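Local coordinates for CRISPR-associated endoribonuclease Cas2 (Streptococcus pyogenes serotype M1, PDB 4QR2), which probably acts as a magnesium-dependent nuclease of CRISPR adaptive immunity, working as a homodimer that joins a Cas1 homodimer in a heterotetramer, at residues Tyr7-Glu12 with Arg17-His22; Leu26-Gly31 with Ser37-Ser42; His53-Ile58 with Ile66-Leu71. All blocks are in the same frame, centred on the assembly; numbering follows the deposited sequence.

Overall arrangement
The three contacts follow one another along the chain, each closing before the next opens, and all serve one ferredoxin-like domain: four antiparallel strands with helices 14-27 and 45-58 packed on the sheet. Interactions 1 and 2 sit near the two ends of helix 14-27, their centres about 15 Å apart, and reach the neighbouring strands 2-8 and 38-42. Interaction 3 brings in helix 45-58 and strand 65-71, about 14 Å from the centre of interaction 1 and 10 Å from that of interaction 2. Leu26 against Leu55 joins the helices, and Tyr7 against Ile66 joins the strands. All three also touch the second subunit, so core and dimer interface are built from the same elements.

Interaction 1: residues Tyr7-Glu12 with Arg17-His22; sequences YDVNTE and RKRLRH
Apolar packing centres on Leu20, which meets three residues of Tyr7-Glu12. Leu20 CD1 lies at the edge of the Tyr7 ring, 3.8 Å from Tyr7 CD2; Leu20 CB faces Val9 CG1, and Leu20 CD2 approaches Thr11 CG2 at 4.0 Å. The Tyr7 CB already points toward the helix, and with CG anti to the backbone N (chi1 -177°) the ring runs on alongside Leu20, the Tyr7 OH ending 3.4 Å from Arg19 CB. The ring and the Arg19 guanidinium are steeply inclined to each other, and Asp64 takes up both polar ends: a hydrogen bond from Tyr7 and a salt bridge from Arg19.

Polar contacts gather at Arg17. Bent at chi3, its chain passes Thr11 and gives NH1 to Thr11 O, a 2.8 Å bond that lies in the guanidinium plane, with an angle of 157° at the hydrogen. A water accepts from the same Arg17 NH1 and donates to Glu12 O, 3.1 Å away, a second link to the loop. Within that loop, Asn10 OD1 takes the Glu12 N-H in an Asx turn. The whole is the first strand-to-helix connection of the ferredoxin-like fold, carrying Asp8, the predicted catalytic magnesium ligand of Cas2.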
loop_
_atom_site.group_PDB
_atom_site.type_symbol
_atom_site.label_atom_id
_atom_site.label_comp_id
_atom_site.label_asym_id
_atom_site.label_seq_id
_atom_site.Cartn_x
_atom_site.Cartn_y
_atom_site.Cartn_z
ATOM N N TYR A 7 -0.544 -3.835 -4.137
ATOM C CA TYR A 7 -0.133 -4.315 -5.426
ATOM C C TYR A 7 0.754 -3.312 -6.115
ATOM O O TYR A 7 0.368 -2.168 -6.331
ATOM C CB TYR A 7 -1.369 -4.617 -6.328
ATOM C CG TYR A 7 -1.051 -5.205 -7.703
ATOM C CD1 TYR A 7 -0.003 -6.059 -7.897
ATOM C CD2 TYR A 7 -1.836 -4.902 -8.783
ATOM C CE1 TYR A 7 0.224 -6.654 -9.099
ATOM C CE2 TYR A 7 -1.620 -5.462 -10.009
ATOM C CZ TYR A 7 -0.592 -6.311 -10.211
ATOM O OH TYR A 7 -0.378 -6.869 -11.449
ATOM N N ASP A 8 1.986 -3.722 -6.438
ATOM C CA ASP A 8 2.955 -2.892 -7.151
ATOM C C ASP A 8 3.043 -3.388 -8.595
ATOM O O ASP A 8 3.526 -4.494 -8.869
ATOM C CB ASP A 8 4.316 -3.089 -6.512
ATOM C CG ASP A 8 5.398 -2.114 -7.009
ATOM O OD1 ASP A 8 5.183 -1.364 -7.923
ATOM O OD2 ASP A 8 6.535 -2.153 -6.412
ATOM N N VAL A 9 2.537 -2.545 -9.469
ATOM C CA VAL A 9 2.517 -2.797 -10.886
ATOM C C VAL A 9 2.801 -1.439 -11.541
ATOM O O VAL A 9 2.446 -0.367 -11.041
ATOM C CB VAL A 9 1.187 -3.396 -11.348
ATOM C CG1 VAL A 9 0.056 -2.421 -11.087
ATOM C CG2 VAL A 9 1.219 -3.811 -12.796
ATOM N N ASN A 10 3.448 -1.523 -12.707
ATOM C CA ASN A 10 3.818 -0.369 -13.488
ATOM C C ASN A 10 2.694 0.104 -14.366
ATOM O O ASN A 10 2.390 -0.564 -15.339
ATOM C CB ASN A 10 5.063 -0.623 -14.308
ATOM C CG ASN A 10 5.529 0.643 -15.069
ATOM O OD1 ASN A 10 4.802 1.648 -15.110
ATOM N ND2 ASN A 10 6.798 0.656 -15.523
ATOM N N THR A 11 1.990 1.166 -13.953
ATOM C CA THR A 11 0.766 1.624 -14.674
ATOM C C THR A 11 1.114 2.514 -15.902
ATOM O O THR A 11 0.240 3.063 -16.599
ATOM C CB THR A 11 -0.154 2.412 -13.729
ATOM O OG1 THR A 11 0.543 3.565 -13.238
ATOM C CG2 THR A 11 -0.694 1.544 -12.609
ATOM N N GLU A 12 2.428 2.669 -16.202
ATOM C CA GLU A 12 2.828 3.293 -17.393
ATOM C C GLU A 12 2.640 2.422 -18.620
ATOM O O GLU A 12 2.783 2.935 -19.697
ATOM C CB GLU A 12 4.320 3.784 -17.327
ATOM C CG GLU A 12 4.494 4.943 -16.388
ATOM C CD GLU A 12 5.734 5.777 -16.701
ATOM O OE1 GLU A 12 6.806 5.428 -16.182
ATOM O OE2 GLU A 12 5.643 6.703 -17.506
ATOM N N ARG A 17 -1.687 -1.740 -16.574
ATOM C CA ARG A 17 -2.980 -1.194 -16.172
ATOM C C ARG A 17 -4.057 -2.262 -16.266
ATOM O O ARG A 17 -4.954 -2.340 -15.454
ATOM C CB ARG A 17 -3.318 0.066 -16.958
ATOM C CG ARG A 17 -2.378 1.263 -16.748
ATOM C CD ARG A 17 -2.882 2.603 -17.311
ATOM N NE ARG A 17 -3.100 2.599 -18.746
ATOM C CZ ARG A 17 -2.121 2.843 -19.606
ATOM N NH1 ARG A 17 -0.917 3.177 -19.188
ATOM N NH2 ARG A 17 -2.355 2.881 -20.873
ATOM N N LYS A 18 -3.952 -3.142 -17.260
ATOM C CA LYS A 18 -4.895 -4.249 -17.404
ATOM C C LYS A 18 -4.827 -5.226 -16.261
ATOM O O LYS A 18 -5.819 -5.652 -15.703
ATOM C CB LYS A 18 -4.655 -4.995 -18.763
ATOM C CG LYS A 18 -5.634 -6.117 -18.985
ATOM C CD LYS A 18 -5.620 -6.554 -20.452
ATOM C CE LYS A 18 -6.713 -7.539 -20.773
ATOM N NZ LYS A 18 -6.395 -8.356 -21.994
ATOM N N ARG A 19 -3.618 -5.581 -15.886
ATOM C CA ARG A 19 -3.444 -6.403 -14.705
ATOM C C ARG A 19 -4.023 -5.756 -13.485
ATOM O O ARG A 19 -4.714 -6.425 -12.725
ATOM C CB ARG A 19 -1.977 -6.728 -14.479
ATOM C CG ARG A 19 -1.410 -7.628 -15.589
ATOM C CD ARG A 19 -0.043 -8.299 -15.247
ATOM N NE ARG A 19 1.068 -7.428 -14.965
ATOM C CZ ARG A 19 1.801 -6.796 -15.883
ATOM N NH1 ARG A 19 2.795 -6.032 -15.497
ATOM N NH2 ARG A 19 1.515 -6.870 -17.189
ATOM N N LEU A 20 -3.825 -4.461 -13.301
ATOM C CA LEU A 20 -4.392 -3.768 -12.137
ATOM C C LEU A 20 -5.904 -3.816 -12.198
ATOM O O LEU A 20 -6.571 -4.020 -11.172
ATOM C CB LEU A 20 -3.895 -2.316 -12.024
ATOM C CG LEU A 20 -4.537 -1.445 -10.941
ATOM C CD1 LEU A 20 -4.270 -2.045 -9.575
ATOM C CD2 LEU A 20 -4.042 0.002 -10.998
ATOM N N ARG A 21 -6.507 -3.676 -13.376
ATOM C CA ARG A 21 -7.990 -3.779 -13.448
ATOM C C ARG A 21 -8.455 -5.151 -12.999
ATOM O O ARG A 21 -9.453 -5.285 -12.302
ATOM C CB ARG A 21 -8.466 -3.556 -14.884
ATOM C CG ARG A 21 -8.381 -2.098 -15.389
ATOM C CD ARG A 21 -9.279 -1.862 -16.665
ATOM N NE ARG A 21 -8.790 -2.604 -17.826
ATOM C CZ ARG A 21 -7.749 -2.274 -18.624
ATOM N NH1 ARG A 21 -7.436 -3.083 -19.596
ATOM N NH2 ARG A 21 -7.033 -1.217 -18.455
ATOM N N HIS A 22 -7.705 -6.198 -13.371
ATOM C CA HIS A 22 -8.108 -7.566 -13.004
ATOM C C HIS A 22 -7.865 -7.850 -11.542
ATOM O O HIS A 22 -8.722 -8.542 -10.911
ATOM C CB HIS A 22 -7.310 -8.568 -13.832
ATOM C CG HIS A 22 -7.667 -8.596 -15.280
ATOM N ND1 HIS A 22 -6.879 -9.233 -16.215
ATOM C CD2 HIS A 22 -8.628 -7.949 -15.981
ATOM C CE1 HIS A 22 -7.395 -9.052 -17.419
ATOM N NE2 HIS A 22 -8.471 -8.287 -17.307
HETATM O O HOH W 1 0.545 4.326 -21.381
#

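Interaction 2: residues Leu26-Gly31 with Ser37-Ser42; sequences LCVDYG and SVFECS
Cys27 turns SG beside its own backbone N, away from the carbonyl (chi1 -73°), and Phe39 places CG likewise (chi1 -44°); with both groups swung this way, Cys27 CB and SG lie over one face of the Phe39 ring. This is helix-on-sheet packing of the ferredoxin-like fold, where the chain passes from helix 14-27 to strand 31-35. Cys27 CB makes the closer approach, a CH-pi contact 3.9 Å from the ring centroid, while SG forms a sulfur-aromatic contact over the same face. Val28 CG1 comes instead to the ring edge, near its plane, 4.3 Å from Phe39 CD2. Val23 and Ala24, one turn back along the helix, also touch this ring.

Two residues along the strand, Cys41 SG lies beside Cys27, 3.7 Å from Cys27 O and 4.2 Å from Cys27 CB. A type I turn from Cys27 to Tyr30 then leads the chain into the sheet, and Tyr30 OH reaches out to Arg54 of helix 45-58. Gly31 pairs with Cys41 as an antiparallel, non-hydrogen-bonded pair, their CA atoms 3.9 Å apart. With no side chain on Gly31, its CA can lie 3.2 Å from Glu40 O. Beside this pair, Ser42 N donates to Tyr30 O over 2.8 Å, nearly in line with the C=O bond.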
loop_
_atom_site.group_PDB
_atom_site.type_symbol
_atom_site.label_atom_id
_atom_site.label_comp_id
_atom_site.label_asym_id
_atom_site.label_seq_id
_atom_site.Cartn_x
_atom_site.Cartn_y
_atom_site.Cartn_z
ATOM N N LEU A 26 -10.968 -8.578 -8.733
ATOM C CA LEU A 26 -10.925 -9.687 -7.793
ATOM C C LEU A 26 -11.037 -9.223 -6.360
ATOM O O LEU A 26 -11.869 -9.789 -5.623
ATOM C CB LEU A 26 -9.656 -10.515 -8.012
ATOM C CG LEU A 26 -9.306 -11.579 -6.952
ATOM C CD1 LEU A 26 -10.374 -12.564 -6.877
ATOM C CD2 LEU A 26 -8.058 -12.339 -7.371
ATOM N N CYS A 27 -10.223 -8.205 -5.987
ATOM C CA CYS A 27 -10.050 -7.803 -4.616
ATOM C C CYS A 27 -11.326 -7.128 -4.118
ATOM O O CYS A 27 -11.679 -7.336 -2.959
ATOM C CB CYS A 27 -8.903 -6.937 -4.375
ATOM S SG CYS A 27 -7.317 -7.804 -4.477
ATOM N N VAL A 28 -12.072 -6.462 -5.016
ATOM C CA VAL A 28 -13.258 -5.728 -4.544
ATOM C C VAL A 28 -14.412 -6.665 -4.323
ATOM O O VAL A 28 -15.491 -6.248 -3.862
ATOM C CB VAL A 28 -13.628 -4.539 -5.470
ATOM C CG1 VAL A 28 -12.486 -3.532 -5.548
ATOM C CG2 VAL A 28 -14.114 -4.966 -6.835
ATOM N N ASP A 29 -14.258 -7.932 -4.724
ATOM C CA ASP A 29 -15.227 -8.909 -4.342
ATOM C C ASP A 29 -15.099 -9.308 -2.863
ATOM O O ASP A 29 -16.011 -9.998 -2.341
ATOM C CB ASP A 29 -15.087 -10.159 -5.190
ATOM C CG ASP A 29 -15.930 -10.134 -6.468
ATOM O OD1 ASP A 29 -16.832 -9.288 -6.620
ATOM O OD2 ASP A 29 -15.733 -11.029 -7.346
ATOM N N TYR A 30 -14.012 -8.905 -2.211
ATOM C CA TYR A 30 -13.629 -9.359 -0.855
ATOM C C TYR A 30 -13.377 -8.193 0.071
ATOM O O TYR A 30 -13.014 -8.372 1.244
ATOM C CB TYR A 30 -12.396 -10.261 -0.859
ATOM C CG TYR A 30 -12.645 -11.521 -1.614
ATOM C CD1 TYR A 30 -13.337 -12.596 -1.023
ATOM C CD2 TYR A 30 -12.240 -11.638 -2.935
ATOM C CE1 TYR A 30 -13.584 -13.745 -1.736
ATOM C CE2 TYR A 30 -12.447 -12.794 -3.636
ATOM C CZ TYR A 30 -13.152 -13.826 -3.048
ATOM O OH TYR A 30 -13.373 -14.964 -3.785
ATOM N N GLY A 31 -13.599 -6.982 -0.411
ATOM C CA GLY A 31 -13.208 -5.766 0.300
ATOM C C GLY A 31 -13.353 -4.499 -0.486
ATOM O O GLY A 31 -14.022 -4.474 -1.517
ATOM N N SER A 37 -4.183 1.063 -5.882
ATOM C CA SER A 37 -3.632 -0.307 -5.829
ATOM C C SER A 37 -3.523 -0.808 -4.419
ATOM O O SER A 37 -2.639 -1.627 -4.114
ATOM C CB SER A 37 -2.273 -0.334 -6.550
ATOM O OG SER A 37 -1.297 0.552 -5.932
ATOM N N VAL A 38 -4.408 -0.337 -3.543
ATOM C CA VAL A 38 -4.461 -0.847 -2.189
ATOM C C VAL A 38 -5.917 -1.235 -1.829
ATOM O O VAL A 38 -6.905 -0.481 -2.064
ATOM C CB VAL A 38 -3.885 0.219 -1.161
ATOM C CG1 VAL A 38 -3.966 -0.276 0.280
ATOM C CG2 VAL A 38 -2.454 0.593 -1.468
ATOM N N PHE A 39 -6.033 -2.429 -1.237
ATOM C CA PHE A 39 -7.331 -3.028 -0.944
ATOM C C PHE A 39 -7.406 -3.491 0.501
ATOM O O PHE A 39 -6.526 -4.149 1.004
ATOM C CB PHE A 39 -7.686 -4.172 -1.912
ATOM C CG PHE A 39 -7.397 -3.861 -3.331
ATOM C CD1 PHE A 39 -6.106 -3.968 -3.856
ATOM C CD2 PHE A 39 -8.393 -3.373 -4.140
ATOM C CE1 PHE A 39 -5.848 -3.595 -5.184
ATOM C CE2 PHE A 39 -8.148 -3.016 -5.440
ATOM C CZ PHE A 39 -6.863 -3.100 -5.973
ATOM N N GLU A 40 -8.509 -3.141 1.163
ATOM C CA GLU A 40 -8.763 -3.612 2.493
ATOM C C GLU A 40 -9.765 -4.736 2.435
ATOM O O GLU A 40 -10.945 -4.507 2.132
ATOM C CB GLU A 40 -9.249 -2.445 3.347
ATOM C CG GLU A 40 -8.175 -1.449 3.737
ATOM C CD GLU A 40 -8.669 -0.199 4.456
ATOM O OE1 GLU A 40 -9.951 -0.018 4.719
ATOM O OE2 GLU A 40 -7.777 0.644 4.742
ATOM N N CYS A 41 -9.327 -5.966 2.686
ATOM C CA CYS A 41 -10.148 -7.144 2.366
ATOM C C CYS A 41 -10.503 -7.876 3.646
ATOM O O CYS A 41 -9.758 -7.890 4.597
ATOM C CB CYS A 41 -9.455 -8.120 1.391
ATOM S SG CYS A 41 -9.170 -7.423 -0.215
ATOM N N SER A 42 -11.694 -8.388 3.741
ATOM C CA SER A 42 -12.049 -9.144 4.911
ATOM C C SER A 42 -12.353 -10.546 4.378
ATOM O O SER A 42 -13.261 -10.745 3.509
ATOM C CB SER A 42 -13.284 -8.545 5.583
ATOM O OG SER A 42 -13.757 -9.399 6.591
#

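Interaction 3: residues His53-Ile58 with Ile66-Leu71; sequences HRLTQI and IRFYLL
Leu55 reaches from helix 45-58 to two apolar side chains of strand 65-71, Ile66 and Phe68, in the buried layer between helix and sheet of the ferredoxin-like fold. Its CB already points at the strand and comes within 4.2 Å of Ile66 CD1. From there CG swings to the backbone N side, anti to the carbonyl carbon (chi1 -70°), and the branch delivers both methyls to the strand. CD2 touches Ile66 CD1 at 3.9 Å. CD1 is shared: it lies equally near that Ile66 methyl and also meets the Phe68 ring at its edge, in plane, 3.8 Å from CZ.

The two partners approach Leu55 differently. Ile66 crosses it at about a right angle and offers only the end of its longer branch, whereas Phe68 comes from the opposite direction, ring rim first. Ile66 and Phe68 are two residues apart on one strand, with side chains on the same side of the sheet, and they brace each other: Ile66 CG2 sits 3.4 Å above one face of the Phe68 ring, toward its rim. Phe48, further back on helix 45-58, adds an edge-to-face contact with that ring, and Leu26 of helix 14-27 packs against Leu55. No hydrogen bond joins the two segments; the contact is purely apolar.

Between these inward residues, Arg67 turns the other way, toward the dimer interface, where Arg67, Phe68 and Tyr69 pair antiparallel with a strand of the second subunit and the sheet runs on. Glu40 of that subunit receives both the Arg67 guanidinium and the Tyr69 hydroxyl. Within the strand, Arg67 NE donates to Tyr69 OH at 2.9 Å, with that oxygen lying in the guanidinium plane.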
loop_
_atom_site.group_PDB
_atom_site.type_symbol
_atom_site.label_atom_id
_atom_site.label_comp_id
_atom_site.label_asym_id
_atom_site.label_seq_id
_atom_site.Cartn_x
_atom_site.Cartn_y
_atom_site.Cartn_z
ATOM N N HIS A 53 -4.163 -17.861 -4.929
ATOM C CA HIS A 53 -4.046 -18.632 -6.174
ATOM C C HIS A 53 -4.508 -17.817 -7.396
ATOM O O HIS A 53 -3.848 -17.833 -8.400
ATOM C CB HIS A 53 -4.902 -19.887 -6.116
ATOM C CG HIS A 53 -4.390 -20.925 -5.154
ATOM N ND1 HIS A 53 -5.169 -21.967 -4.701
ATOM C CD2 HIS A 53 -3.167 -21.094 -4.576
ATOM C CE1 HIS A 53 -4.459 -22.744 -3.901
ATOM N NE2 HIS A 53 -3.232 -22.250 -3.819
ATOM N N ARG A 54 -5.627 -17.131 -7.261
ATOM C CA ARG A 54 -6.159 -16.293 -8.343
ATOM C C ARG A 54 -5.295 -15.140 -8.728
ATOM O O ARG A 54 -5.059 -14.888 -9.942
ATOM C CB ARG A 54 -7.613 -15.896 -8.070
ATOM C CG ARG A 54 -8.475 -17.119 -8.127
ATOM C CD ARG A 54 -9.905 -16.802 -8.330
ATOM N NE ARG A 54 -10.449 -16.661 -7.075
ATOM C CZ ARG A 54 -11.462 -15.878 -6.735
ATOM N NH1 ARG A 54 -12.102 -15.102 -7.632
ATOM N NH2 ARG A 54 -11.803 -15.867 -5.436
ATOM N N LEU A 55 -4.760 -14.481 -7.713
ATOM C CA LEU A 55 -3.829 -13.363 -7.953
ATOM C C LEU A 55 -2.600 -13.852 -8.598
ATOM O O LEU A 55 -2.062 -13.187 -9.521
ATOM C CB LEU A 55 -3.526 -12.655 -6.647
ATOM C CG LEU A 55 -4.625 -11.843 -6.014
ATOM C CD1 LEU A 55 -4.208 -11.510 -4.583
ATOM C CD2 LEU A 55 -4.853 -10.550 -6.839
ATOM N N THR A 56 -2.136 -15.042 -8.238
ATOM C CA THR A 56 -0.940 -15.598 -8.894
ATOM C C THR A 56 -1.108 -15.810 -10.391
ATOM O O THR A 56 -0.154 -15.618 -11.152
ATOM C CB THR A 56 -0.546 -16.927 -8.236
ATOM O OG1 THR A 56 -0.143 -16.665 -6.895
ATOM C CG2 THR A 56 0.596 -17.533 -8.966
ATOM N N GLN A 57 -2.316 -16.155 -10.804
ATOM C CA GLN A 57 -2.624 -16.299 -12.222
ATOM C C GLN A 57 -2.765 -14.933 -12.938
ATOM O O GLN A 57 -2.698 -14.861 -14.146
ATOM C CB GLN A 57 -3.882 -17.101 -12.368
ATOM C CG GLN A 57 -3.763 -18.534 -11.804
ATOM C CD GLN A 57 -2.605 -19.278 -12.426
ATOM O OE1 GLN A 57 -1.544 -19.496 -11.809
ATOM N NE2 GLN A 57 -2.771 -19.615 -13.701
ATOM N N ILE A 58 -3.017 -13.866 -12.236
ATOM C CA ILE A 58 -3.163 -12.521 -12.872
ATOM C C ILE A 58 -1.854 -11.717 -12.984
ATOM O O ILE A 58 -1.610 -11.054 -14.000
ATOM C CB ILE A 58 -4.172 -11.652 -12.096
ATOM C CG1 ILE A 58 -5.569 -12.287 -12.221
ATOM C CG2 ILE A 58 -4.051 -10.162 -12.546
ATOM C CD1 ILE A 58 -6.566 -11.934 -11.161
ATOM N N ILE A 66 2.896 -8.419 -4.769
ATOM C CA ILE A 66 1.768 -8.209 -3.887
ATOM C C ILE A 66 2.259 -8.528 -2.479
ATOM O O ILE A 66 2.922 -9.559 -2.264
ATOM C CB ILE A 66 0.554 -9.117 -4.248
ATOM C CG1 ILE A 66 -0.019 -8.620 -5.592
ATOM C CG2 ILE A 66 -0.465 -9.082 -3.096
ATOM C CD1 ILE A 66 -1.359 -9.166 -5.953
ATOM N N ARG A 67 1.893 -7.651 -1.545
ATOM C CA ARG A 67 2.118 -7.853 -0.157
ATOM C C ARG A 67 0.787 -7.917 0.530
ATOM O O ARG A 67 -0.153 -7.184 0.170
ATOM C CB ARG A 67 3.036 -6.719 0.453
ATOM C CG ARG A 67 4.421 -6.812 -0.098
ATOM C CD ARG A 67 5.301 -5.652 0.345
ATOM N NE ARG A 67 5.713 -5.792 1.729
ATOM C CZ ARG A 67 6.770 -6.496 2.108
ATOM N NH1 ARG A 67 7.427 -7.228 1.203
ATOM N NH2 ARG A 67 7.100 -6.544 3.359
ATOM N N PHE A 68 0.727 -8.771 1.533
ATOM C CA PHE A 68 -0.471 -8.936 2.372
ATOM C C PHE A 68 -0.121 -8.633 3.804
ATOM O O PHE A 68 0.770 -9.314 4.389
ATOM C CB PHE A 68 -0.955 -10.394 2.325
ATOM C CG PHE A 68 -1.268 -10.903 0.960
ATOM C CD1 PHE A 68 -2.345 -10.447 0.304
ATOM C CD2 PHE A 68 -0.443 -11.841 0.345
ATOM C CE1 PHE A 68 -2.702 -10.932 -0.979
ATOM C CE2 PHE A 68 -0.744 -12.327 -0.942
ATOM C CZ PHE A 68 -1.870 -11.835 -1.616
ATOM N N TYR A 69 -0.815 -7.665 4.404
ATOM C CA TYR A 69 -0.595 -7.343 5.809
ATOM C C TYR A 69 -1.802 -7.758 6.578
ATOM O O TYR A 69 -2.907 -7.338 6.296
ATOM C CB TYR A 69 -0.366 -5.818 6.003
ATOM C CG TYR A 69 0.882 -5.304 5.289
ATOM C CD1 TYR A 69 0.876 -4.975 3.986
ATOM C CD2 TYR A 69 2.040 -5.143 6.008
ATOM C CE1 TYR A 69 2.029 -4.560 3.376
ATOM C CE2 TYR A 69 3.175 -4.671 5.450
ATOM C CZ TYR A 69 3.192 -4.375 4.144
ATOM O OH TYR A 69 4.347 -3.958 3.541
ATOM N N LEU A 70 -1.614 -8.719 7.480
ATOM C CA LEU A 70 -2.668 -9.170 8.369
ATOM C C LEU A 70 -2.897 -8.200 9.503
ATOM O O LEU A 70 -2.129 -8.115 10.458
ATOM C CB LEU A 70 -2.307 -10.561 8.907
ATOM C CG LEU A 70 -2.533 -11.581 7.808
ATOM C CD1 LEU A 70 -1.504 -11.689 6.658
ATOM C CD2 LEU A 70 -2.669 -12.864 8.596
ATOM N N LEU A 71 -3.976 -7.482 9.443
ATOM C CA LEU A 71 -4.239 -6.429 10.426
ATOM C C LEU A 71 -5.037 -7.003 11.593
ATOM O O LEU A 71 -5.827 -7.939 11.449
ATOM C CB LEU A 71 -5.010 -5.296 9.776
ATOM C CG LEU A 71 -4.305 -4.726 8.527
ATOM C CD1 LEU A 71 -5.062 -3.513 8.056
ATOM C CD2 LEU A 71 -2.867 -4.338 8.718
#